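PDB 4P4M: DNA polymerase beta from Leishmania infantum, which extends DNA from deoxynucleoside triphosphates as a family X polymerase with magnesium in its active site, and probably serves in base excision repair. Local coordinates for residues G176-I181 with L201-D206. Sequence-based numbering, arbitrary orientation.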
loop_
_atom_site.group_PDB
_atom_site.type_symbol
_atom_site.label_atom_id
_atom_site.label_comp_id
_atom_site.label_asym_id
_atom_site.label_seq_id
_atom_site.Cartn_x
_atom_site.Cartn_y
_atom_site.Cartn_z
ATOM N N GLY A 176 20.776 2.319 5.890
ATOM C CA GLY A 176 21.863 3.135 5.354
ATOM C C GLY A 176 21.517 3.929 4.104
ATOM O O GLY A 176 20.378 3.917 3.644
ATOM N N LYS A 177 22.518 4.598 3.528
ATOM C CA LYS A 177 22.292 5.564 2.453
ATOM C C LYS A 177 21.852 4.947 1.124
ATOM O O LYS A 177 21.409 5.669 0.237
ATOM C CB LYS A 177 23.556 6.411 2.229
ATOM C CG LYS A 177 24.727 5.599 1.713
ATOM C CD LYS A 177 25.901 6.474 1.308
ATOM C CE LYS A 177 27.005 5.630 0.693
ATOM N NZ LYS A 177 28.022 6.464 -0.001
ATOM N N ASP A 178 21.981 3.627 0.967
ATOM C CA ASP A 178 21.549 2.992 -0.295
ATOM C C ASP A 178 20.026 2.979 -0.462
ATOM O O ASP A 178 19.524 2.702 -1.555
ATOM C CB ASP A 178 22.046 1.541 -0.411
ATOM C CG ASP A 178 23.531 1.440 -0.703
ATOM O OD1 ASP A 178 24.131 2.434 -1.149
ATOM O OD2 ASP A 178 24.089 0.342 -0.489
ATOM N N PHE A 179 19.293 3.245 0.620
ATOM C CA PHE A 179 17.832 3.154 0.601
ATOM C C PHE A 179 17.137 4.495 0.852
ATOM O O PHE A 179 17.719 5.409 1.426
ATOM C CB PHE A 179 17.345 2.108 1.622
ATOM C CG PHE A 179 17.516 0.687 1.154
ATOM C CD1 PHE A 179 18.684 -0.010 1.408
ATOM C CD2 PHE A 179 16.503 0.052 0.444
ATOM C CE1 PHE A 179 18.842 -1.316 0.970
ATOM C CE2 PHE A 179 16.652 -1.255 0.010
ATOM C CZ PHE A 179 17.820 -1.938 0.271
ATOM N N SER A 180 15.889 4.613 0.406
ATOM C CA SER A 180 15.099 5.797 0.726
ATOM C C SER A 180 13.626 5.460 0.980
ATOM O O SER A 180 13.139 4.399 0.569
ATOM C CB SER A 180 15.218 6.829 -0.396
ATOM O OG SER A 180 14.615 6.336 -1.572
ATOM N N ILE A 181 12.935 6.378 1.658
ATOM C CA ILE A 181 11.496 6.279 1.924
ATOM C C ILE A 181 10.764 7.478 1.321
ATOM O O ILE A 181 11.205 8.630 1.476
ATOM C CB ILE A 181 11.198 6.259 3.452
ATOM C CG1 ILE A 181 11.651 4.947 4.090
ATOM C CG2 ILE A 181 9.698 6.483 3.706
ATOM C CD1 ILE A 181 10.691 3.772 3.859
ATOM N N LEU A 201 9.518 1.933 -0.186
ATOM C CA LEU A 201 10.912 1.713 0.174
ATOM C C LEU A 201 11.660 1.296 -1.097
ATOM O O LEU A 201 11.240 0.370 -1.782
ATOM C CB LEU A 201 10.991 0.615 1.239
ATOM C CG LEU A 201 12.375 0.100 1.644
ATOM C CD1 LEU A 201 13.192 1.208 2.323
ATOM C CD2 LEU A 201 12.246 -1.132 2.546
ATOM N N SER A 202 12.756 1.975 -1.423
ATOM C CA SER A 202 13.486 1.644 -2.647
ATOM C C SER A 202 14.967 2.016 -2.567
ATOM O O SER A 202 15.353 2.895 -1.790
ATOM C CB SER A 202 12.845 2.347 -3.850
ATOM O OG SER A 202 12.959 3.767 -3.751
ATOM N N ARG A 203 15.794 1.341 -3.366
ATOM C CA ARG A 203 17.212 1.698 -3.460
ATOM C C ARG A 203 17.387 2.955 -4.312
ATOM O O ARG A 203 16.652 3.170 -5.278
ATOM C CB ARG A 203 18.035 0.529 -4.032
ATOM C CG ARG A 203 18.185 -0.654 -3.045
ATOM C CD ARG A 203 18.831 -1.881 -3.724
ATOM N NE ARG A 203 20.259 -1.703 -4.046
ATOM C CZ ARG A 203 21.236 -1.805 -3.151
ATOM N NH1 ARG A 203 20.942 -2.068 -1.882
ATOM N NH2 ARG A 203 22.508 -1.652 -3.515
ATOM N N THR A 204 18.367 3.786 -3.964
ATOM C CA THR A 204 18.569 5.042 -4.675
ATOM C C THR A 204 19.245 4.820 -6.032
ATOM O O THR A 204 19.818 3.755 -6.294
ATOM C CB THR A 204 19.461 6.001 -3.876
ATOM O OG1 THR A 204 20.784 5.452 -3.810
ATOM C CG2 THR A 204 18.908 6.217 -2.449
ATOM N N LEU A 205 19.203 5.847 -6.877
ATOM C CA LEU A 205 19.900 5.809 -8.165
ATOM C C LEU A 205 21.403 5.582 -8.024
ATOM O O LEU A 205 22.018 4.968 -8.889
ATOM C CB LEU A 205 19.625 7.085 -8.966
ATOM C CG LEU A 205 18.236 7.126 -9.601
ATOM C CD1 LEU A 205 17.887 8.531 -10.094
ATOM C CD2 LEU A 205 18.151 6.102 -10.725
ATOM N N ASP A 206 21.986 6.055 -6.926
ATOM C CA ASP A 206 23.423 5.887 -6.675
ATOM C C ASP A 206 23.838 4.510 -6.131
ATOM O O ASP A 206 25.005 4.148 -6.203
ATOM C CB ASP A 206 23.928 6.960 -5.702
ATOM C CG ASP A 206 24.020 8.330 -6.338
ATOM O OD1 ASP A 206 23.977 8.420 -7.587
ATOM O OD2 ASP A 206 24.147 9.318 -5.582
HETATM O O HOH W 1 22.605 6.541 -2.090
HETATM O O HOH W 2 22.708 -1.780 0.555
HETATM O O HOH W 3 11.414 5.284 -1.955
#
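Arg203 sets CG over one face of the Phe179 ring, toward the rim: CG of Arg203 sits 3.8 Å from the centroid of that ring, a CH-pi contact. A bend at chi3 (70°) then turns the chain and carries the guanidinium out past the CE1/CZ side of the ring, its plane 82° from that of the ring, with NH1 of Arg203 3.6 Å from CE1 of Phe179. Asp178 runs alongside the arginine rather than meeting it head-on. Its OD2 lies 4.0 Å from NH2 of Arg203, a long salt bridge, and a water in the guanidinium plane joins NH1 to the same carboxylate oxygen. NH2 has a firmer partner in the carbonyl of Pro208. Beyond Phe179, CD1 of Leu201 touches the ring and also meets CD1 of Ile181 at 3.9 Å. Ser180 and Ser202 form a hydrogen-bonded antiparallel pair, Ser180 N to Ser202 O (2.8 Å) and Ser202 N to Ser180 O (3.2 Å), and turn their side chains to the face opposite Phe179 and Arg203. Past the strand end, Thr204 N donates to Asp178 O (2.9 Å). These antiparallel strands belong to the palm; 193-203, which carries the magnesium-binding aspartates farther back, also pairs with 270-277, while helices 157-175 and 219-229 pack against the Phe179 and Ile181 side chains.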